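Local coordinates for 2-methyl-aconitate isomerase (Shewanella oneidensis, PDB 5K87), which catalyses the interconversion of the trans and cis isomers of 2-methyl-aconitate in the 2-methylcitrate cycle, by which the bacterium degrades propionate, at residues A[261-266]-A[280-285]; A[312-317]-A[321-326]; A[328-333]-A[353-358]. The protein carries 1 engineered substitution. One frame throughout, in Å; residues are numbered along the deposited sequence.

Contact 1: residues A[261-266]-A[280-285]; sequences HGALRM and HTPKIA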
loop_
_atom_site.group_PDB
_atom_site.type_symbol
_atom_site.label_atom_id
_atom_site.label_comp_id
_atom_site.label_asym_id
_atom_site.label_seq_id
_atom_site.Cartn_x
_atom_site.Cartn_y
_atom_site.Cartn_z
ATOM N N HIS A 261 -21.599 16.090 -13.210
ATOM C CA HIS A 261 -22.207 17.065 -14.102
ATOM C C HIS A 261 -21.354 17.310 -15.338
ATOM O O HIS A 261 -21.881 17.502 -16.435
ATOM C CB HIS A 261 -22.530 18.355 -13.351
ATOM C CG HIS A 261 -23.788 18.264 -12.550
ATOM N ND1 HIS A 261 -23.830 17.709 -11.289
ATOM C CD2 HIS A 261 -25.062 18.606 -12.854
ATOM C CE1 HIS A 261 -25.072 17.740 -10.839
ATOM N NE2 HIS A 261 -25.838 18.280 -11.769
ATOM N N GLY A 262 -20.035 17.268 -15.177
ATOM C CA GLY A 262 -19.142 17.378 -16.314
ATOM C C GLY A 262 -19.287 16.192 -17.248
ATOM O O GLY A 262 -19.304 16.346 -18.470
ATOM N N ALA A 263 -19.405 14.996 -16.678
ATOM C CA ALA A 263 -19.587 13.788 -17.478
ATOM C C ALA A 263 -20.859 13.859 -18.318
ATOM O O ALA A 263 -20.874 13.447 -19.478
ATOM C CB ALA A 263 -19.616 12.571 -16.592
ATOM N N LEU A 264 -21.923 14.375 -17.719
ATOM C CA LEU A 264 -23.189 14.527 -18.422
ATOM C C LEU A 264 -23.049 15.562 -19.539
ATOM O O LEU A 264 -23.485 15.334 -20.670
ATOM C CB LEU A 264 -24.281 14.947 -17.438
ATOM C CG LEU A 264 -25.720 14.951 -17.958
ATOM C CD1 LEU A 264 -26.139 13.542 -18.321
ATOM C CD2 LEU A 264 -26.650 15.531 -16.913
ATOM N N ARG A 265 -22.426 16.693 -19.222
ATOM C CA ARG A 265 -22.235 17.759 -20.202
ATOM C C ARG A 265 -21.384 17.299 -21.387
ATOM O O ARG A 265 -21.597 17.738 -22.523
ATOM C CB ARG A 265 -21.619 18.995 -19.539
ATOM C CG ARG A 265 -21.453 20.189 -20.463
ATOM C CD ARG A 265 -22.797 20.748 -20.905
ATOM N NE ARG A 265 -22.643 21.757 -21.948
ATOM C CZ ARG A 265 -22.617 21.483 -23.248
ATOM N NH1 ARG A 265 -22.736 20.230 -23.663
ATOM N NH2 ARG A 265 -22.470 22.461 -24.133
ATOM N N MET A 266 -20.431 16.407 -21.133
ATOM C CA MET A 266 -19.556 15.894 -22.184
ATOM C C MET A 266 -20.233 14.838 -23.037
ATOM O O MET A 266 -19.739 14.484 -24.105
ATOM C CB MET A 266 -18.270 15.316 -21.582
ATOM C CG MET A 266 -17.365 16.362 -20.970
ATOM S SD MET A 266 -15.989 15.689 -20.032
ATOM C CE MET A 266 -14.875 15.196 -21.334
ATOM N N HIS A 280 -14.053 5.938 -13.054
ATOM C CA HIS A 280 -12.707 6.044 -13.614
ATOM C C HIS A 280 -12.601 7.146 -14.654
ATOM O O HIS A 280 -11.585 7.822 -14.750
ATOM C CB HIS A 280 -12.366 4.670 -14.195
ATOM C CG HIS A 280 -10.981 4.519 -14.741
ATOM N ND1 HIS A 280 -9.870 5.176 -14.246
ATOM C CD2 HIS A 280 -10.526 3.703 -15.720
ATOM C CE1 HIS A 280 -8.800 4.794 -14.924
ATOM N NE2 HIS A 280 -9.173 3.898 -15.823
ATOM N N THR A 281 -13.661 7.345 -15.418
ATOM C CA THR A 281 -13.684 8.407 -16.410
ATOM C C THR A 281 -15.029 9.121 -16.326
ATOM O O THR A 281 -16.041 8.492 -16.010
ATOM C CB THR A 281 -13.461 7.841 -17.837
ATOM O OG1 THR A 281 -14.414 6.803 -18.097
ATOM C CG2 THR A 281 -12.071 7.253 -17.984
ATOM N N PRO A 282 -15.055 10.440 -16.557
ATOM C CA PRO A 282 -13.903 11.317 -16.778
ATOM C C PRO A 282 -13.168 11.591 -15.475
ATOM O O PRO A 282 -13.698 11.338 -14.385
ATOM C CB PRO A 282 -14.556 12.612 -17.263
ATOM C CG PRO A 282 -15.882 12.635 -16.538
ATOM C CD PRO A 282 -16.323 11.192 -16.557
ATOM N N LYS A 283 -11.953 12.111 -15.593
ATOM C CA LYS A 283 -11.226 12.636 -14.447
ATOM C C LYS A 283 -11.615 14.093 -14.218
ATOM O O LYS A 283 -12.093 14.775 -15.140
ATOM C CB LYS A 283 -9.720 12.545 -14.713
ATOM C CG LYS A 283 -9.234 11.126 -15.002
ATOM C CD LYS A 283 -9.452 10.178 -13.825
ATOM C CE LYS A 283 -8.828 8.809 -14.079
ATOM N NZ LYS A 283 -9.173 7.844 -12.982
ATOM N N ILE A 284 -11.410 14.572 -12.996
ATOM C CA ILE A 284 -11.571 15.986 -12.684
ATOM C C ILE A 284 -10.280 16.535 -12.081
ATOM O O ILE A 284 -9.605 15.859 -11.294
ATOM C CB ILE A 284 -12.793 16.235 -11.760
ATOM C CG1 ILE A 284 -13.036 17.732 -11.548
ATOM C CG2 ILE A 284 -12.680 15.459 -10.447
ATOM C CD1 ILE A 284 -14.426 18.034 -11.011
ATOM N N ALA A 285 -9.927 17.751 -12.481
ATOM C CA ALA A 285 -8.684 18.391 -12.074
ATOM C C ALA A 285 -8.890 19.885 -11.917
ATOM O O ALA A 285 -9.813 20.469 -12.495
ATOM C CB ALA A 285 -7.595 18.120 -13.095
#
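A cis-proline just before strand 283-288, P282, packs against A263 in the last turns of helix 249-266, so that the end of the helix packs on the loop leading into the strand that carries the substrate-binding K283. The methyl CB of A263 sits close to two carbons of the proline ring, 3.6 Å from P282 CD and 3.7 Å from P282 CG. Alanine suits this place because its single methyl lets the helix backbone come near the ring, with A263 CA only 4.0 Å from P282 CG. M266, one turn on, brings SD to the neighbouring CB corner of the ring, a looser 4.4 Å from P282 CB. P225 and I227 of the neighbouring strand also touch the proline, while R259 of the same helix binds its carbonyl.

The cis peptide turns the chain sharply between T281 and K283. K283 folds back to H280, giving a hydrogen bond from NZ to ND1 of 3.0 Å that is tilted 19° from the imidazole plane; S314 OG is a further partner of NZ. The helix-to-proline contact is wholly apolar, whereas the adjacent ammonium group is oriented by polar neighbours, its bond to H280 consistent with an ND1 that carries no proton.

Contact 2: residues A[312-317]-A[321-326]; sequences ALSMGK and AMMGTA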
loop_
_atom_site.group_PDB
_atom_site.type_symbol
_atom_site.label_atom_id
_atom_site.label_comp_id
_atom_site.label_asym_id
_atom_site.label_seq_id
_atom_site.Cartn_x
_atom_site.Cartn_y
_atom_site.Cartn_z
ATOM N N ALA A 312 -5.131 16.743 -9.613
ATOM C CA ALA A 312 -6.204 15.931 -10.176
ATOM C C ALA A 312 -6.711 14.923 -9.169
ATOM O O ALA A 312 -5.979 14.513 -8.262
ATOM C CB ALA A 312 -5.736 15.220 -11.429
ATOM N N LEU A 313 -7.966 14.522 -9.327
ATOM C CA LEU A 313 -8.517 13.431 -8.537
ATOM C C LEU A 313 -8.573 12.165 -9.360
ATOM O O LEU A 313 -8.739 12.209 -10.577
ATOM C CB LEU A 313 -9.931 13.765 -8.037
ATOM C CG LEU A 313 -10.012 14.665 -6.809
ATOM C CD1 LEU A 313 -9.814 16.125 -7.197
ATOM C CD2 LEU A 313 -11.345 14.466 -6.092
ATOM N N SER A 314 -8.422 11.035 -8.686
ATOM C CA SER A 314 -8.636 9.749 -9.331
ATOM C C SER A 314 -9.375 8.854 -8.362
ATOM O O SER A 314 -8.978 8.719 -7.207
ATOM C CB SER A 314 -7.314 9.113 -9.749
ATOM O OG SER A 314 -7.540 7.973 -10.566
ATOM N N MET A 315 -10.470 8.276 -8.832
ATOM C CA MET A 315 -11.273 7.371 -8.010
ATOM C C MET A 315 -11.679 8.007 -6.679
ATOM O O MET A 315 -11.706 7.333 -5.651
ATOM C CB MET A 315 -10.544 6.034 -7.789
ATOM C CG MET A 315 -10.038 5.375 -9.085
ATOM S SD MET A 315 -11.328 5.034 -10.297
ATOM C CE MET A 315 -12.194 3.690 -9.466
ATOM N N GLY A 316 -11.964 9.307 -6.695
ATOM C CA GLY A 316 -12.523 9.982 -5.544
ATOM C C GLY A 316 -11.528 10.532 -4.539
ATOM O O GLY A 316 -11.918 10.947 -3.444
ATOM N N LYS A 317 -10.247 10.550 -4.889
ATOM C CA LYS A 317 -9.230 11.110 -4.008
ATOM C C LYS A 317 -8.281 11.978 -4.802
ATOM O O LYS A 317 -8.031 11.702 -5.970
ATOM C CB LYS A 317 -8.422 9.989 -3.349
ATOM C CG LYS A 317 -9.213 9.138 -2.364
ATOM C CD LYS A 317 -9.486 9.902 -1.085
ATOM C CE LYS A 317 -10.428 9.123 -0.175
ATOM N NZ LYS A 317 -9.846 7.807 0.215
ATOM N N ALA A 321 0.393 12.429 -7.242
ATOM C CA ALA A 321 1.318 13.042 -8.190
ATOM C C ALA A 321 0.486 13.494 -9.388
ATOM O O ALA A 321 -0.343 14.388 -9.248
ATOM C CB ALA A 321 2.423 12.065 -8.573
ATOM N N MET A 322 0.666 12.879 -10.551
ATOM C CA MET A 322 -0.281 13.088 -11.646
ATOM C C MET A 322 -0.437 11.811 -12.465
ATOM O O MET A 322 0.552 11.129 -12.779
ATOM C CB MET A 322 0.127 14.262 -12.552
ATOM C CG MET A 322 -0.923 14.628 -13.600
ATOM S SD MET A 322 -2.546 15.023 -12.905
ATOM C CE MET A 322 -2.110 16.403 -11.851
ATOM N N MET A 323 -1.679 11.469 -12.793
ATOM C CA MET A 323 -1.927 10.358 -13.702
ATOM C C MET A 323 -1.281 10.671 -15.054
ATOM O O MET A 323 -1.329 11.814 -15.533
ATOM C CB MET A 323 -3.429 10.132 -13.878
ATOM C CG MET A 323 -4.176 9.816 -12.596
ATOM S SD MET A 323 -4.812 11.285 -11.749
ATOM C CE MET A 323 -6.217 11.709 -12.769
ATOM N N GLY A 324 -0.671 9.673 -15.681
ATOM C CA GLY A 324 -0.037 9.889 -16.969
ATOM C C GLY A 324 -1.030 10.294 -18.043
ATOM O O GLY A 324 -0.734 11.137 -18.908
ATOM N N THR A 325 -2.219 9.699 -18.002
ATOM C CA THR A 325 -3.275 10.093 -18.935
ATOM C C THR A 325 -3.678 11.556 -18.755
ATOM O O THR A 325 -3.852 12.295 -19.740
ATOM C CB THR A 325 -4.513 9.231 -18.759
ATOM O OG1 THR A 325 -4.877 9.247 -17.376
ATOM C CG2 THR A 325 -4.244 7.796 -19.212
ATOM N N ALA A 326 -3.823 11.978 -17.502
ATOM C CA ALA A 326 -4.170 13.359 -17.220
ATOM C C ALA A 326 -3.039 14.287 -17.639
ATOM O O ALA A 326 -3.301 15.407 -18.072
ATOM C CB ALA A 326 -4.493 13.535 -15.756
HETATM O O HOH W 1 -2.798 15.568 -8.219
#
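M323 leaves its backbone with CG anti to the carbonyl carbon (chi1 -60°) and then bends at both chi2 and chi3, which folds its thioether back against A312, L313 and S314. M322 starts the other way, with CG anti to the backbone N (chi1 -173°), but two further bends bring its sulfur and methyl to A312 as well. The contact lies in one of the two halves of the diaminopimelate epimerase-like fold, where a strand of the sheet wrapped round a central helix meets the N-terminal end of that helix.

A312 is the shared target. Its CB lies 3.5 Å from M322 SD and 3.8 Å from M323 CE, and a residue this small lets two long, flexible side chains close over one point of the strand. M323 CE also reaches the backbone, 3.4 Å from L313 O, while its sulfur lies 3.9 Å from S314 CB. Methionine suits such a place because its unbranched chain can follow a curved path between strand and helix.

After S314, which binds substrate, the chain reverses in a type I' turn in which K317 N donates to S314 O and S314 N to K317 O. At the backbone angles of G316 a CB would press on the carbonyl O of M315, which explains the glycine. M323, inferred to be an active-site residue, is the N-cap residue of helix 324-334. In the first turn, G324 N and T325 OG1 bind the malonate ion, which probably came from the crystallisation liquor; the helix N-terminus would be expected to stabilise its negative charge.

Beside A312 a water joins the two backbones: it accepts from A312 N at 3.0 Å and can donate to A321 O, 2.9 Å away.

Contact 3: residues A[328-333]-A[353-358]; sequences VAIGTA and VRFGHP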
loop_
_atom_site.group_PDB
_atom_site.type_symbol
_atom_site.label_atom_id
_atom_site.label_comp_id
_atom_site.label_asym_id
_atom_site.label_seq_id
_atom_site.Cartn_x
_atom_site.Cartn_y
_atom_site.Cartn_z
ATOM N N VAL A 328 -1.198 13.872 -20.263
ATOM C CA VAL A 328 -1.470 14.052 -21.681
ATOM C C VAL A 328 -2.583 15.082 -21.900
ATOM O O VAL A 328 -2.464 15.951 -22.772
ATOM C CB VAL A 328 -1.835 12.727 -22.359
ATOM C CG1 VAL A 328 -2.356 12.966 -23.771
ATOM C CG2 VAL A 328 -0.622 11.792 -22.355
ATOM N N ALA A 329 -3.651 15.008 -21.113
ATOM C CA ALA A 329 -4.735 15.974 -21.229
ATOM C C ALA A 329 -4.245 17.391 -20.918
ATOM O O ALA A 329 -4.659 18.355 -21.576
ATOM C CB ALA A 329 -5.896 15.587 -20.312
ATOM N N ILE A 330 -3.378 17.529 -19.917
ATOM C CA ILE A 330 -2.805 18.819 -19.545
ATOM C C ILE A 330 -1.965 19.382 -20.685
ATOM O O ILE A 330 -2.134 20.540 -21.079
ATOM C CB ILE A 330 -1.945 18.716 -18.268
ATOM C CG1 ILE A 330 -2.824 18.402 -17.063
ATOM C CG2 ILE A 330 -1.168 20.021 -18.022
ATOM C CD1 ILE A 330 -2.051 17.860 -15.871
ATOM N N GLY A 331 -1.046 18.577 -21.203
ATOM C CA GLY A 331 -0.169 19.041 -22.268
ATOM C C GLY A 331 -0.948 19.406 -23.520
ATOM O O GLY A 331 -0.657 20.415 -24.181
ATOM N N THR A 332 -1.934 18.583 -23.862
ATOM C CA THR A 332 -2.780 18.838 -25.021
ATOM C C THR A 332 -3.603 20.112 -24.834
ATOM O O THR A 332 -3.634 20.978 -25.723
ATOM C CB THR A 332 -3.704 17.633 -25.308
ATOM O OG1 THR A 332 -2.903 16.463 -25.526
ATOM C CG2 THR A 332 -4.574 17.888 -26.530
ATOM N N ALA A 333 -4.263 20.252 -23.691
ATOM C CA ALA A 333 -5.060 21.449 -23.461
ATOM C C ALA A 333 -4.178 22.689 -23.435
ATOM O O ALA A 333 -4.575 23.765 -23.916
ATOM C CB ALA A 333 -5.852 21.337 -22.162
ATOM N N VAL A 353 4.592 22.185 -21.545
ATOM C CA VAL A 353 4.488 22.830 -20.246
ATOM C C VAL A 353 5.078 21.935 -19.183
ATOM O O VAL A 353 5.022 20.699 -19.279
ATOM C CB VAL A 353 3.027 23.168 -19.836
ATOM C CG1 VAL A 353 2.495 24.361 -20.630
ATOM C CG2 VAL A 353 2.112 21.940 -19.944
ATOM N N ARG A 354 5.649 22.561 -18.166
ATOM C CA ARG A 354 5.999 21.867 -16.944
ATOM C C ARG A 354 4.985 22.303 -15.914
ATOM O O ARG A 354 4.841 23.499 -15.642
ATOM C CB ARG A 354 7.411 22.234 -16.481
ATOM C CG ARG A 354 7.864 21.439 -15.268
ATOM C CD ARG A 354 9.317 21.722 -14.899
ATOM N NE ARG A 354 10.252 21.103 -15.831
ATOM C CZ ARG A 354 10.606 19.822 -15.789
ATOM N NH1 ARG A 354 10.097 19.020 -14.860
ATOM N NH2 ARG A 354 11.467 19.341 -16.678
ATOM N N PHE A 355 4.264 21.349 -15.343
ATOM C CA PHE A 355 3.276 21.697 -14.341
ATOM C C PHE A 355 3.672 21.164 -12.971
ATOM O O PHE A 355 4.389 20.158 -12.853
ATOM C CB PHE A 355 1.868 21.240 -14.750
ATOM C CG PHE A 355 1.724 19.746 -14.903
ATOM C CD1 PHE A 355 1.387 18.947 -13.814
ATOM C CD2 PHE A 355 1.917 19.139 -16.131
ATOM C CE1 PHE A 355 1.249 17.567 -13.957
ATOM C CE2 PHE A 355 1.781 17.762 -16.278
ATOM C CZ PHE A 355 1.448 16.972 -15.187
ATOM N N GLY A 356 3.206 21.850 -11.937
ATOM C CA GLY A 356 3.431 21.421 -10.577
ATOM C C GLY A 356 2.248 20.644 -10.035
ATOM O O GLY A 356 1.118 21.130 -10.032
ATOM N N HIS A 357 2.537 19.433 -9.565
ATOM C CA HIS A 357 1.563 18.554 -8.929
ATOM C C HIS A 357 2.008 18.320 -7.469
ATOM O O HIS A 357 3.022 18.868 -7.039
ATOM C CB HIS A 357 1.425 17.252 -9.738
ATOM C CG HIS A 357 2.705 16.510 -9.940
ATOM N ND1 HIS A 357 3.330 15.796 -8.935
ATOM C CD2 HIS A 357 3.463 16.343 -11.052
ATOM C CE1 HIS A 357 4.421 15.231 -9.424
ATOM N NE2 HIS A 357 4.525 15.545 -10.702
ATOM N N PRO A 358 1.245 17.548 -6.673
ATOM C CA PRO A 358 1.631 17.470 -5.257
ATOM C C PRO A 358 3.031 16.932 -4.980
ATOM O O PRO A 358 3.613 17.311 -3.969
ATOM C CB PRO A 358 0.554 16.560 -4.664
ATOM C CG PRO A 358 -0.645 16.884 -5.480
ATOM C CD PRO A 358 -0.100 16.985 -6.884
#
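Helix 328-333 and strand 353-357 run at 130° to one another, with their axes 9.2 Å apart at the closest approach, and G331 and V353 have the nearest CA atoms. Across this gap I330 points its side chain at F355, and the two side chains cross at about a right angle. The end methyl, I330 CD1, stands over one face of the phenyl ring in a CH-pi contact, 3.8 Å from the F355 centroid and 14° off the ring normal. The other branch, I330 CG2, comes to the rim, 3.7 Å from F355 CD2; the beta-branch lets isoleucine touch the face with one arm and the rim with the other. In F355, chi1 (62°) swings the ring toward the helix, and a nearly perpendicular chi2 sets the face that meets CD1.

Helix 324-334 is the central helix of this half of the molecule, and in the diaminopimelate epimerase-like fold the sheet curls round such a helix. Accordingly, V310 and F228 of other strands also touch I330, and L308, L362 and V364 border F355.

Nearer the start of the strand the packing is lighter. V353 CG2 lies 4.3 Å from I330 CG2, and at G331 the same valine methyl faces the bare CA, a loose contact at 4.4 Å. T332 deals with its polar atom inside the helix: OG1 donates to V328 O at 2.8 Å from above the carbonyl plane. The backbone N of T332 donates to the same oxygen from the opposite face, so V328 O is gripped twice.

Contact 2 joins the other two: its strand, 308-314, lies between theirs, with I284 O and L313 N 2.9 Å apart in a probable hydrogen bond on the contact 1 side. M323 CE packs 3.7 Å from K283 CD, and M322 CG 3.7 Å from F355 CE1. Contacts 2 and 3 also use successive parts of helix 324-334. Contact 2 is the one at the ligand, the side chain of M323 coming within about 4 Å of the malonate. F355 of contact 3 and P282 of contact 1 stand back, their side chains about 10 and 13 Å from it, although K283, next to P282, reaches the substrate site, where its NZ lies 2.9 Å from S314 OG in a probable hydrogen bond.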